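Actin-binding protein (Saccharomyces cerevisiae, PDB 1HQZ) binds actin filaments but not monomers and recruits the ARP2/3 complex to filament sides, the piece described being its N-terminal cofilin-homology (ADF-H) domain. Local coordinates at residues 84-89 with 118-123; 54-59 with 124-129; 62-67 with 94-99; 31-36 with 43-48. One frame throughout, in Å; residues are numbered along the deposited sequence.

Contact 1: 84-89 with 118-123; sequences IGWCPD and VTARDE
Arg121 grips the carboxylate of Asp89 side-on with two nitrogens. NH2 of Arg121 donates to OD2 of Asp89 at 2.9 Å, and NE of Arg121 donates to OD1 of Asp89 at 3.1 Å. Both oxygens are met on their syn sides, and the carboxylate and guanidinium planes are only 22° apart. The arginine chain reaches this position by bending at chi3 (44°). The strands themselves are joined by three nearly straight backbone bonds. Gly85 N gives to Val118 O, Ala120 N to Gly85 O, and Cys87 N to Ala120 O, each at 2.8 Å.

Packing centres on Trp86. Its CE3 meets Ala120 CB at 3.8 Å, and its CH2 comes within 3.5 Å of Asp122 CA. Arg121 O sits over one ring face, toward the rim. The indole NE1 is bonded to Asp60 O. An alanine in place of Trp86 would probably leave Ala120 CB and the Asp122 backbone without their apolar cover and Asp60 O without its indole donor. Ile84 CG2 adds a looser touch on Ala120 CB at 4.2 Å. Ile84, Trp86, Val118 and Ala120 share one face of the sheet. Helix 93-110 meets Thr119 on the other face. This is the parallel strand pair of a beta-alpha-beta unit in the ADF-homology fold.

Contact 2: 54-59 with 124-129; sequences DFLQLF and DDLDEN
Leu56 and Leu126 carry the apolar packing between these segments, and no hydrogen bond joins them. The two side chains meet obliquely through their branches. CD2 of Leu56 lies 3.9 Å from CB of Leu126 and 4.0 Å from its CD2. The other branch of Leu56 goes to the start of helix 128-136, where CD1 is 3.8 Å from CB of Glu128. Phe59 approaches Leu126 at about a right angle, and its CD1 is 3.6 Å from CD1 of Leu126.

A second kind of contact sets methyl groups against backbone. CD1 of Leu126 comes to 3.4 Å from O of Leu56. In return, CD1 of Leu56 is 3.6 Å from O of Leu126. Leu126 has CG opposite its carbonyl carbon (chi1 -58°), which sends its methyls across to Leu56 and Phe59. An alanine at Leu56 would probably open a gap beside Leu126 CB and Glu128 CB and let the Leu126 side chain shift.

Among the polar groups of 124-129, Asp127 is the N-cap of helix 128-136, and its OD2 accepts from Glu130 N just past the segment.

Around the contact, Leu126 also rests on Ile84 and Trp86 of strand 80-86. The Phe59 ring stacks on Trp86, and Phe55 reaches Ile34 in strand 32-37. The contact thus joins segment 54-59 to the approach to helix 128-136 over one face of the sheet.

Contact 3: 62-67 with 94-99; sequences TKVQYG and KTRASF
Val64 points at the helix and splits its two methyls between two partners. CG2 faces Thr95, 3.5 Å from OG1 and 4.0 Å from CB of Thr95. The side chains of Val64 and Thr95 run past each other in opposite directions. The hydroxyl of Thr95 is bonded to Pro92 O, one turn back, and meets the valine methyl only by packing. The other methyl, CG1 of Val64, lies 3.9 Å from CD1 of Phe99. It is placed opposite the backbone N of Val64 (chi1 169°), on the side where the phenyl ring arrives.

Val64 lies just before strand 65-71, and Tyr66 on it. Here helix 93-110, which links strands 80-86 and 116-120, packs on the central mixed sheet of the ADF-homology fold.

Phe99 and Tyr66 also slide past each other, pointing opposite ways. OH of Tyr66 is 3.7 Å from CD1 of Phe99, and CE2 of Tyr66 is 4.0 Å from CE1 of Phe99. Phe99 therefore touches both Val64 and Tyr66 along one side of its ring, through CD1 and CE1. Its chi1 of 174° swings the ring from the helix toward the strand.

The Phe99 ring also meets Phe103. Tyr66 touches Asn102 and Val106 further along the helix, and its ring meets that of Tyr43.

Contact 4: 31-36 with 43-48; sequences TWLIIS and YEPEST
Ile34 and Ser47 pair in an antiparallel beta hairpin, and a classic beta bulge interrupts it. Ile34 O receives two amides: Glu46 N at 2.8 Å, and Ser47 N through a weak bond at 3.4 Å. Ile34 N gives back to Ser47 O. The register moves by one residue here. Beyond the bulge, Ser36 and Glu44 form a second hydrogen-bonded pair, N to O both ways at 3.1 Å.

The tight part lies at Trp32. The carbonyl carbon of Thr48 sits over one face of the indole, toward its rim, 3.6 Å from CH2 of Trp32. Ser47 OG comes to the edge of the same ring. That hydroxyl is buried by the contact and has no partner in the model. The Trp32 side chain is folded back over the neighbouring strand by its chi1 of 62°.

Leu33 CD1 rests on Pro45 CB at 3.8 Å, on the face where helix 12-24 touches both residues. Tyr43 stands at about a right angle to Ile35, its CD2 4.0 Å from Ile35 CG1. Its ring turns an edge to Ile35 O, and its OH is bonded to Val64 O.

The solvent side, at Glu46 and Glu44, is looser. The Glu44 side chain adds little beyond its backbone bonds. Glu46 is exposed, with only a weak, long ion pair to Lys63 and a weak bond to Gln65, whose NE2 also bonds Ser36 OG. Yet its chain reaches over to the buried Ser36, where Glu46 OE2 lies 3.2 Å from Ser36 CB.

Contacts 1, 3 and 4 all reach one mixed sheet. Strand 65-71 of contact 3 lies between strand 80-86 of contact 1 and strand 32-37 of contact 4. Ile84 N to Gly67 O (2.8 Å) and Tyr66 O to Ile35 N (2.7 Å) tie them edge to edge. Contacts 1 and 4 stay about 6 Å apart at their nearest atoms. Contact 2 packs on part of one face of the sheet. It meets contact 1 through Leu126 CD1 and Trp86 CZ3 (3.6 Å), and contact 4 through Phe55 CD1 and Trp32 CE3 (3.4 Å). Contacts 2 and 3 have the farthest centres, about 17 Å, yet touch at Phe59 CA and Gln65 OE1 (3.4 Å).

Contact 1: 84-89 with 118-123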
loop_
_atom_site.group_PDB
_atom_site.type_symbol
_atom_site.label_atom_id
_atom_site.label_comp_id
_atom_site.label_asym_id
_atom_site.label_seq_id
_atom_site.Cartn_x
_atom_site.Cartn_y
_atom_site.Cartn_z
ATOM N N ILE A 84 -1.432 -2.833 0.745
ATOM C CA ILE A 84 -0.450 -3.827 1.126
ATOM C C ILE A 84 0.383 -3.388 2.318
ATOM O O ILE A 84 0.946 -2.303 2.325
ATOM C CB ILE A 84 0.481 -4.151 -0.074
ATOM C CG1 ILE A 84 -0.323 -4.912 -1.132
ATOM C CG2 ILE A 84 1.693 -4.957 0.384
ATOM C CD1 ILE A 84 0.415 -5.156 -2.407
ATOM N N GLY A 85 0.420 -4.241 3.335
ATOM C CA GLY A 85 1.213 -3.977 4.513
ATOM C C GLY A 85 2.486 -4.783 4.320
ATOM O O GLY A 85 2.499 -6.003 4.459
ATOM N N TRP A 86 3.556 -4.085 3.977
ATOM C CA TRP A 86 4.852 -4.695 3.725
ATOM C C TRP A 86 5.703 -4.656 5.001
ATOM O O TRP A 86 6.080 -3.582 5.479
ATOM C CB TRP A 86 5.507 -3.932 2.568
ATOM C CG TRP A 86 6.905 -4.311 2.259
ATOM C CD1 TRP A 86 8.033 -3.660 2.666
ATOM C CD2 TRP A 86 7.341 -5.414 1.461
ATOM N NE1 TRP A 86 9.142 -4.283 2.165
ATOM C CE2 TRP A 86 8.752 -5.366 1.425
ATOM C CE3 TRP A 86 6.679 -6.440 0.773
ATOM C CZ2 TRP A 86 9.521 -6.306 0.729
ATOM C CZ3 TRP A 86 7.442 -7.378 0.076
ATOM C CH2 TRP A 86 8.852 -7.301 0.062
ATOM N N CYS A 87 5.987 -5.834 5.554
ATOM C CA CYS A 87 6.765 -5.946 6.789
ATOM C C CYS A 87 7.866 -6.984 6.621
ATOM O O CYS A 87 7.742 -8.100 7.120
ATOM C CB CYS A 87 5.834 -6.360 7.941
ATOM S SG CYS A 87 6.574 -6.373 9.593
ATOM N N PRO A 88 8.969 -6.623 5.933
ATOM C CA PRO A 88 10.112 -7.514 5.678
ATOM C C PRO A 88 10.894 -7.872 6.934
ATOM O O PRO A 88 10.932 -7.100 7.892
ATOM C CB PRO A 88 10.945 -6.719 4.680
ATOM C CG PRO A 88 10.768 -5.315 5.177
ATOM C CD PRO A 88 9.276 -5.247 5.495
ATOM N N ASP A 89 11.509 -9.052 6.924
ATOM C CA ASP A 89 12.279 -9.519 8.070
ATOM C C ASP A 89 13.397 -8.562 8.463
ATOM O O ASP A 89 13.640 -8.350 9.648
ATOM C CB ASP A 89 12.873 -10.912 7.800
ATOM C CG ASP A 89 11.807 -11.992 7.644
ATOM O OD1 ASP A 89 10.652 -11.773 8.081
ATOM O OD2 ASP A 89 12.125 -13.071 7.095
ATOM N N VAL A 118 -3.744 -7.041 2.173
ATOM C CA VAL A 118 -2.755 -8.101 2.201
ATOM C C VAL A 118 -1.527 -7.743 3.033
ATOM O O VAL A 118 -1.092 -6.597 3.060
ATOM C CB VAL A 118 -2.271 -8.452 0.760
ATOM C CG1 VAL A 118 -1.105 -9.430 0.823
ATOM C CG2 VAL A 118 -3.409 -9.076 -0.038
ATOM N N THR A 119 -0.990 -8.741 3.723
ATOM C CA THR A 119 0.217 -8.580 4.518
ATOM C C THR A 119 1.308 -9.309 3.719
ATOM O O THR A 119 1.124 -10.456 3.293
ATOM C CB THR A 119 0.072 -9.212 5.916
ATOM O OG1 THR A 119 -0.835 -8.430 6.711
ATOM C CG2 THR A 119 1.429 -9.264 6.613
ATOM N N ALA A 120 2.428 -8.631 3.489
ATOM C CA ALA A 120 3.517 -9.221 2.720
ATOM C C ALA A 120 4.869 -9.059 3.401
ATOM O O ALA A 120 5.098 -8.084 4.108
ATOM C CB ALA A 120 3.554 -8.591 1.335
ATOM N N ARG A 121 5.760 -10.017 3.161
ATOM C CA ARG A 121 7.109 -10.027 3.731
ATOM C C ARG A 121 8.189 -10.069 2.653
ATOM O O ARG A 121 9.305 -9.604 2.868
ATOM C CB ARG A 121 7.296 -11.241 4.629
ATOM C CG ARG A 121 6.611 -11.162 5.966
ATOM C CD ARG A 121 6.786 -12.475 6.707
ATOM N NE ARG A 121 8.159 -12.968 6.613
ATOM C CZ ARG A 121 8.505 -14.109 6.025
ATOM N NH1 ARG A 121 7.577 -14.887 5.480
ATOM N NH2 ARG A 121 9.783 -14.466 5.970
ATOM N N ASP A 122 7.860 -10.647 1.504
ATOM C CA ASP A 122 8.804 -10.749 0.401
ATOM C C ASP A 122 8.054 -10.858 -0.928
ATOM O O ASP A 122 6.818 -10.890 -0.957
ATOM C CB ASP A 122 9.707 -11.969 0.597
ATOM C CG ASP A 122 8.931 -13.263 0.608
ATOM O OD1 ASP A 122 8.377 -13.626 -0.448
ATOM O OD2 ASP A 122 8.864 -13.915 1.671
ATOM N N GLU A 123 8.803 -10.931 -2.024
ATOM C CA GLU A 123 8.201 -11.001 -3.351
ATOM C C GLU A 123 7.229 -12.151 -3.570
ATOM O O GLU A 123 6.301 -12.027 -4.366
ATOM C CB GLU A 123 9.287 -11.033 -4.431
ATOM C CG GLU A 123 9.963 -9.681 -4.672
ATOM C CD GLU A 123 11.122 -9.412 -3.724
ATOM O OE1 GLU A 123 10.923 -9.458 -2.488
ATOM O OE2 GLU A 123 12.242 -9.155 -4.224
HETATM O O HOH W 1 11.753 -10.152 4.642
#

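Contact 2: 54-59 with 124-129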
loop_
_atom_site.group_PDB
_atom_site.type_symbol
_atom_site.label_atom_id
_atom_site.label_comp_id
_atom_site.label_asym_id
_atom_site.label_seq_id
_atom_site.Cartn_x
_atom_site.Cartn_y
_atom_site.Cartn_z
ATOM N N ASP A 54 4.671 -3.064 -11.851
ATOM C CA ASP A 54 5.802 -2.303 -11.300
ATOM C C ASP A 54 5.637 -2.153 -9.781
ATOM O O ASP A 54 6.592 -2.291 -9.011
ATOM C CB ASP A 54 5.887 -0.915 -11.942
ATOM C CG ASP A 54 6.666 -0.910 -13.253
ATOM O OD1 ASP A 54 7.000 -1.993 -13.784
ATOM O OD2 ASP A 54 6.942 0.198 -13.755
ATOM N N PHE A 55 4.411 -1.874 -9.367
ATOM C CA PHE A 55 4.064 -1.712 -7.960
ATOM C C PHE A 55 4.598 -2.857 -7.108
ATOM O O PHE A 55 5.313 -2.650 -6.123
ATOM C CB PHE A 55 2.534 -1.630 -7.841
ATOM C CG PHE A 55 2.010 -1.611 -6.422
ATOM C CD1 PHE A 55 2.441 -0.648 -5.507
ATOM C CD2 PHE A 55 1.021 -2.512 -6.031
ATOM C CE1 PHE A 55 1.883 -0.579 -4.227
ATOM C CE2 PHE A 55 0.461 -2.460 -4.764
ATOM C CZ PHE A 55 0.892 -1.486 -3.855
ATOM N N LEU A 56 4.270 -4.078 -7.506
ATOM C CA LEU A 56 4.681 -5.254 -6.752
ATOM C C LEU A 56 6.184 -5.438 -6.619
ATOM O O LEU A 56 6.656 -6.132 -5.717
ATOM C CB LEU A 56 4.039 -6.494 -7.363
ATOM C CG LEU A 56 2.507 -6.404 -7.347
ATOM C CD1 LEU A 56 1.906 -7.587 -8.098
ATOM C CD2 LEU A 56 2.015 -6.364 -5.903
ATOM N N GLN A 57 6.936 -4.788 -7.494
ATOM C CA GLN A 57 8.390 -4.883 -7.474
ATOM C C GLN A 57 9.079 -3.675 -6.857
ATOM O O GLN A 57 10.300 -3.554 -6.927
ATOM C CB GLN A 57 8.904 -5.018 -8.893
ATOM C CG GLN A 57 8.413 -6.231 -9.631
ATOM C CD GLN A 57 9.055 -6.305 -10.983
ATOM O OE1 GLN A 57 8.648 -5.615 -11.922
ATOM N NE2 GLN A 57 10.093 -7.118 -11.090
ATOM N N LEU A 58 8.323 -2.779 -6.245
ATOM C CA LEU A 58 8.956 -1.579 -5.723
ATOM C C LEU A 58 9.054 -1.448 -4.223
ATOM O O LEU A 58 9.320 -0.355 -3.726
ATOM C CB LEU A 58 8.261 -0.338 -6.299
ATOM C CG LEU A 58 8.142 -0.177 -7.816
ATOM C CD1 LEU A 58 8.587 1.233 -8.196
ATOM C CD2 LEU A 58 9.018 -1.161 -8.549
ATOM N N PHE A 59 8.847 -2.542 -3.497
ATOM C CA PHE A 59 8.945 -2.487 -2.043
ATOM C C PHE A 59 10.388 -2.716 -1.584
ATOM O O PHE A 59 11.137 -3.481 -2.204
ATOM C CB PHE A 59 8.012 -3.514 -1.391
ATOM C CG PHE A 59 6.547 -3.172 -1.521
ATOM C CD1 PHE A 59 5.795 -3.654 -2.590
ATOM C CD2 PHE A 59 5.926 -2.340 -0.580
ATOM C CE1 PHE A 59 4.428 -3.316 -2.730
ATOM C CE2 PHE A 59 4.582 -1.996 -0.705
ATOM C CZ PHE A 59 3.825 -2.490 -1.790
ATOM N N ASP A 124 7.425 -13.266 -2.876
ATOM C CA ASP A 124 6.525 -14.400 -3.042
ATOM C C ASP A 124 5.128 -14.075 -2.519
ATOM O O ASP A 124 4.144 -14.689 -2.930
ATOM C CB ASP A 124 7.081 -15.641 -2.334
ATOM C CG ASP A 124 8.220 -16.305 -3.112
ATOM O OD1 ASP A 124 8.753 -17.323 -2.617
ATOM O OD2 ASP A 124 8.577 -15.819 -4.212
ATOM N N ASP A 125 5.043 -13.101 -1.616
ATOM C CA ASP A 125 3.759 -12.691 -1.063
ATOM C C ASP A 125 3.068 -11.700 -1.991
ATOM O O ASP A 125 1.927 -11.304 -1.755
ATOM C CB ASP A 125 3.951 -12.040 0.307
ATOM C CG ASP A 125 4.518 -12.997 1.329
ATOM O OD1 ASP A 125 4.188 -14.198 1.240
ATOM O OD2 ASP A 125 5.272 -12.554 2.224
ATOM N N LEU A 126 3.768 -11.302 -3.048
ATOM C CA LEU A 126 3.237 -10.340 -4.006
ATOM C C LEU A 126 3.160 -10.897 -5.431
ATOM O O LEU A 126 3.561 -10.239 -6.393
ATOM C CB LEU A 126 4.091 -9.065 -3.983
ATOM C CG LEU A 126 4.223 -8.317 -2.643
ATOM C CD1 LEU A 126 5.266 -7.207 -2.755
ATOM C CD2 LEU A 126 2.877 -7.732 -2.245
ATOM N N ASP A 127 2.650 -12.116 -5.568
ATOM C CA ASP A 127 2.507 -12.707 -6.895
ATOM C C ASP A 127 1.330 -12.012 -7.567
ATOM O O ASP A 127 0.223 -12.010 -7.039
ATOM C CB ASP A 127 2.237 -14.209 -6.794
ATOM C CG ASP A 127 1.862 -14.817 -8.133
ATOM O OD1 ASP A 127 2.719 -14.808 -9.046
ATOM O OD2 ASP A 127 0.709 -15.286 -8.274
ATOM N N GLU A 128 1.570 -11.428 -8.733
ATOM C CA GLU A 128 0.533 -10.690 -9.446
ATOM C C GLU A 128 -0.774 -11.437 -9.715
ATOM O O GLU A 128 -1.858 -10.879 -9.536
ATOM C CB GLU A 128 1.096 -10.127 -10.762
ATOM C CG GLU A 128 0.082 -9.313 -11.556
ATOM C CD GLU A 128 0.722 -8.434 -12.622
ATOM O OE1 GLU A 128 1.845 -8.748 -13.062
ATOM O OE2 GLU A 128 0.086 -7.434 -13.028
ATOM N N ASN A 129 -0.692 -12.692 -10.140
ATOM C CA ASN A 129 -1.913 -13.445 -10.418
ATOM C C ASN A 129 -2.705 -13.777 -9.159
ATOM O O ASN A 129 -3.932 -13.729 -9.153
ATOM C CB ASN A 129 -1.584 -14.725 -11.188
ATOM C CG ASN A 129 -1.206 -14.444 -12.628
ATOM O OD1 ASN A 129 -1.929 -13.742 -13.349
ATOM N ND2 ASN A 129 -0.074 -14.989 -13.062
#

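Contact 3: 62-67 with 94-99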
loop_
_atom_site.group_PDB
_atom_site.type_symbol
_atom_site.label_atom_id
_atom_site.label_comp_id
_atom_site.label_asym_id
_atom_site.label_seq_id
_atom_site.Cartn_x
_atom_site.Cartn_y
_atom_site.Cartn_z
ATOM N N THR A 62 14.187 -3.671 3.410
ATOM C CA THR A 62 14.764 -3.252 4.687
ATOM C C THR A 62 13.859 -2.295 5.454
ATOM O O THR A 62 14.229 -1.803 6.514
ATOM C CB THR A 62 16.147 -2.557 4.493
ATOM O OG1 THR A 62 15.984 -1.356 3.723
ATOM C CG2 THR A 62 17.128 -3.498 3.786
ATOM N N LYS A 63 12.671 -2.028 4.918
ATOM C CA LYS A 63 11.752 -1.097 5.567
ATOM C C LYS A 63 10.317 -1.580 5.577
ATOM O O LYS A 63 9.891 -2.325 4.687
ATOM C CB LYS A 63 11.772 0.262 4.855
ATOM C CG LYS A 63 13.135 0.902 4.717
ATOM C CD LYS A 63 13.034 2.145 3.846
ATOM C CE LYS A 63 14.399 2.716 3.527
ATOM N NZ LYS A 63 14.273 3.942 2.694
ATOM N N VAL A 64 9.578 -1.138 6.590
ATOM C CA VAL A 64 8.166 -1.453 6.708
ATOM C C VAL A 64 7.489 -0.383 5.863
ATOM O O VAL A 64 7.678 0.810 6.096
ATOM C CB VAL A 64 7.680 -1.320 8.165
ATOM C CG1 VAL A 64 6.158 -1.387 8.220
ATOM C CG2 VAL A 64 8.279 -2.407 9.006
ATOM N N GLN A 65 6.707 -0.794 4.876
ATOM C CA GLN A 65 6.045 0.172 4.016
ATOM C C GLN A 65 4.597 -0.187 3.762
ATOM O O GLN A 65 4.158 -1.294 4.049
ATOM C CB GLN A 65 6.770 0.259 2.671
ATOM C CG GLN A 65 8.267 0.517 2.778
ATOM C CD GLN A 65 8.968 0.379 1.442
ATOM O OE1 GLN A 65 8.856 -0.649 0.773
ATOM N NE2 GLN A 65 9.696 1.411 1.050
ATOM N N TYR A 66 3.855 0.753 3.199
ATOM C CA TYR A 66 2.467 0.498 2.888
ATOM C C TYR A 66 2.240 0.913 1.458
ATOM O O TYR A 66 2.733 1.954 1.019
ATOM C CB TYR A 66 1.556 1.272 3.845
ATOM C CG TYR A 66 1.876 0.964 5.292
ATOM C CD1 TYR A 66 2.894 1.638 5.956
ATOM C CD2 TYR A 66 1.234 -0.074 5.955
ATOM C CE1 TYR A 66 3.278 1.276 7.250
ATOM C CE2 TYR A 66 1.601 -0.449 7.243
ATOM C CZ TYR A 66 2.631 0.230 7.881
ATOM O OH TYR A 66 3.029 -0.167 9.130
ATOM N N GLY A 67 1.523 0.067 0.727
ATOM C CA GLY A 67 1.234 0.344 -0.666
ATOM C C GLY A 67 -0.262 0.440 -0.878
ATOM O O GLY A 67 -1.055 -0.156 -0.139
ATOM N N LYS A 94 11.883 -2.921 16.256
ATOM C CA LYS A 94 10.784 -2.152 16.812
ATOM C C LYS A 94 9.670 -1.793 15.839
ATOM O O LYS A 94 8.511 -1.715 16.238
ATOM C CB LYS A 94 11.325 -0.882 17.466
ATOM C CG LYS A 94 12.253 -1.154 18.636
ATOM C CD LYS A 94 12.758 0.141 19.247
ATOM C CE LYS A 94 13.749 -0.131 20.370
ATOM N NZ LYS A 94 14.313 1.130 20.948
ATOM N N THR A 95 10.006 -1.565 14.573
ATOM C CA THR A 95 8.978 -1.217 13.594
ATOM C C THR A 95 8.170 -2.459 13.211
ATOM O O THR A 95 6.973 -2.375 12.942
ATOM C CB THR A 95 9.587 -0.574 12.319
ATOM O OG1 THR A 95 10.435 -1.520 11.657
ATOM C CG2 THR A 95 10.403 0.653 12.679
ATOM N N ARG A 96 8.827 -3.613 13.187
ATOM C CA ARG A 96 8.147 -4.861 12.860
ATOM C C ARG A 96 7.214 -5.250 13.999
ATOM O O ARG A 96 6.168 -5.865 13.780
ATOM C CB ARG A 96 9.158 -5.985 12.633
ATOM C CG ARG A 96 9.813 -5.961 11.266
ATOM C CD ARG A 96 10.692 -7.181 11.060
ATOM N NE ARG A 96 11.916 -7.101 11.850
ATOM C CZ ARG A 96 12.288 -7.996 12.757
ATOM N NH1 ARG A 96 11.533 -9.055 12.999
ATOM N NH2 ARG A 96 13.422 -7.827 13.423
ATOM N N ALA A 97 7.597 -4.889 15.220
ATOM C CA ALA A 97 6.795 -5.210 16.392
ATOM C C ALA A 97 5.572 -4.308 16.489
ATOM O O ALA A 97 4.611 -4.628 17.188
ATOM C CB ALA A 97 7.636 -5.081 17.646
ATOM N N SER A 98 5.601 -3.185 15.778
ATOM C CA SER A 98 4.480 -2.249 15.811
ATOM C C SER A 98 3.644 -2.330 14.545
ATOM O O SER A 98 2.621 -1.657 14.426
ATOM C CB SER A 98 5.000 -0.817 15.996
ATOM O OG SER A 98 5.754 -0.704 17.192
ATOM N N PHE A 99 4.081 -3.173 13.614
ATOM C CA PHE A 99 3.412 -3.353 12.331
ATOM C C PHE A 99 1.921 -3.666 12.387
ATOM O O PHE A 99 1.130 -2.993 11.741
ATOM C CB PHE A 99 4.116 -4.444 11.521
ATOM C CG PHE A 99 3.405 -4.793 10.238
ATOM C CD1 PHE A 99 3.374 -3.894 9.178
ATOM C CD2 PHE A 99 2.754 -6.013 10.104
ATOM C CE1 PHE A 99 2.697 -4.210 7.993
ATOM C CE2 PHE A 99 2.074 -6.340 8.925
ATOM C CZ PHE A 99 2.049 -5.433 7.867
#

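Contact 4: 31-36 with 43-48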
loop_
_atom_site.group_PDB
_atom_site.type_symbol
_atom_site.label_atom_id
_atom_site.label_comp_id
_atom_site.label_asym_id
_atom_site.label_seq_id
_atom_site.Cartn_x
_atom_site.Cartn_y
_atom_site.Cartn_z
ATOM N N THR A 31 -1.739 5.068 -10.509
ATOM C CA THR A 31 -2.723 4.101 -10.025
ATOM C C THR A 31 -2.237 3.365 -8.784
ATOM O O THR A 31 -2.936 2.517 -8.240
ATOM C CB THR A 31 -3.052 3.062 -11.096
ATOM O OG1 THR A 31 -1.872 2.312 -11.410
ATOM C CG2 THR A 31 -3.564 3.745 -12.346
ATOM N N TRP A 32 -1.021 3.663 -8.351
ATOM C CA TRP A 32 -0.501 3.037 -7.152
ATOM C C TRP A 32 0.470 3.957 -6.436
ATOM O O TRP A 32 1.024 4.889 -7.028
ATOM C CB TRP A 32 0.156 1.682 -7.456
ATOM C CG TRP A 32 1.342 1.706 -8.373
ATOM C CD1 TRP A 32 1.362 1.384 -9.699
ATOM C CD2 TRP A 32 2.700 1.962 -8.001
ATOM N NE1 TRP A 32 2.649 1.406 -10.174
ATOM C CE2 TRP A 32 3.492 1.758 -9.154
ATOM C CE3 TRP A 32 3.325 2.341 -6.803
ATOM C CZ2 TRP A 32 4.883 1.921 -9.146
ATOM C CZ3 TRP A 32 4.698 2.500 -6.792
ATOM C CH2 TRP A 32 5.467 2.287 -7.962
ATOM N N LEU A 33 0.665 3.685 -5.152
ATOM C CA LEU A 33 1.529 4.483 -4.289
ATOM C C LEU A 33 2.127 3.612 -3.194
ATOM O O LEU A 33 1.469 2.702 -2.690
ATOM C CB LEU A 33 0.700 5.588 -3.606
ATOM C CG LEU A 33 1.218 6.155 -2.268
ATOM C CD1 LEU A 33 2.442 7.038 -2.510
ATOM C CD2 LEU A 33 0.098 6.970 -1.588
ATOM N N ILE A 34 3.372 3.893 -2.835
ATOM C CA ILE A 34 4.022 3.180 -1.748
ATOM C C ILE A 34 4.552 4.256 -0.812
ATOM O O ILE A 34 5.270 5.165 -1.252
ATOM C CB ILE A 34 5.234 2.335 -2.218
ATOM C CG1 ILE A 34 4.750 1.125 -3.033
ATOM C CG2 ILE A 34 6.048 1.876 -0.998
ATOM C CD1 ILE A 34 5.876 0.173 -3.478
ATOM N N ILE A 35 4.175 4.189 0.459
ATOM C CA ILE A 35 4.694 5.163 1.416
ATOM C C ILE A 35 5.729 4.477 2.298
ATOM O O ILE A 35 5.521 3.357 2.767
ATOM C CB ILE A 35 3.581 5.780 2.305
ATOM C CG1 ILE A 35 2.906 4.690 3.137
ATOM C CG2 ILE A 35 2.585 6.542 1.433
ATOM C CD1 ILE A 35 1.915 5.227 4.134
ATOM N N SER A 36 6.842 5.165 2.526
ATOM C CA SER A 36 7.943 4.632 3.314
ATOM C C SER A 36 8.431 5.681 4.322
ATOM O O SER A 36 8.244 6.887 4.126
ATOM C CB SER A 36 9.073 4.222 2.360
ATOM O OG SER A 36 10.105 3.517 3.025
ATOM N N TYR A 43 6.519 8.961 7.605
ATOM C CA TYR A 43 6.102 8.339 6.361
ATOM C C TYR A 43 5.692 9.351 5.309
ATOM O O TYR A 43 4.944 10.289 5.587
ATOM C CB TYR A 43 4.950 7.360 6.591
ATOM C CG TYR A 43 5.409 5.994 7.030
ATOM C CD1 TYR A 43 5.794 5.756 8.350
ATOM C CD2 TYR A 43 5.490 4.940 6.115
ATOM C CE1 TYR A 43 6.251 4.500 8.754
ATOM C CE2 TYR A 43 5.945 3.681 6.503
ATOM C CZ TYR A 43 6.324 3.466 7.824
ATOM O OH TYR A 43 6.776 2.226 8.217
ATOM N N GLU A 44 6.193 9.149 4.097
ATOM C CA GLU A 44 5.868 10.017 2.978
ATOM C C GLU A 44 5.892 9.193 1.692
ATOM O O GLU A 44 6.408 8.074 1.672
ATOM C CB GLU A 44 6.871 11.168 2.895
ATOM C CG GLU A 44 8.312 10.734 2.732
ATOM C CD GLU A 44 9.276 11.903 2.844
ATOM O OE1 GLU A 44 10.497 11.701 2.647
ATOM O OE2 GLU A 44 8.807 13.024 3.133
ATOM N N PRO A 45 5.322 9.731 0.605
ATOM C CA PRO A 45 5.308 9.002 -0.665
ATOM C C PRO A 45 6.719 8.672 -1.110
ATOM O O PRO A 45 7.562 9.555 -1.203
ATOM C CB PRO A 45 4.635 9.984 -1.616
ATOM C CG PRO A 45 3.709 10.730 -0.720
ATOM C CD PRO A 45 4.581 10.994 0.487
ATOM N N GLU A 46 6.990 7.403 -1.370
ATOM C CA GLU A 46 8.317 7.031 -1.825
ATOM C C GLU A 46 8.298 6.891 -3.329
ATOM O O GLU A 46 9.206 7.348 -4.018
ATOM C CB GLU A 46 8.765 5.717 -1.205
ATOM C CG GLU A 46 10.122 5.296 -1.710
ATOM C CD GLU A 46 10.732 4.195 -0.885
ATOM O OE1 GLU A 46 10.550 3.000 -1.228
ATOM O OE2 GLU A 46 11.392 4.539 0.122
ATOM N N SER A 47 7.241 6.264 -3.833
ATOM C CA SER A 47 7.100 6.051 -5.263
ATOM C C SER A 47 5.643 5.894 -5.661
ATOM O O SER A 47 4.788 5.562 -4.837
ATOM C CB SER A 47 7.872 4.805 -5.674
ATOM O OG SER A 47 7.479 3.714 -4.869
ATOM N N THR A 48 5.380 6.152 -6.936
ATOM C CA THR A 48 4.057 6.044 -7.510
ATOM C C THR A 48 4.304 5.586 -8.939
ATOM O O THR A 48 5.410 5.733 -9.457
ATOM C CB THR A 48 3.322 7.415 -7.534
ATOM O OG1 THR A 48 4.058 8.342 -8.338
ATOM C CG2 THR A 48 3.172 7.980 -6.113
#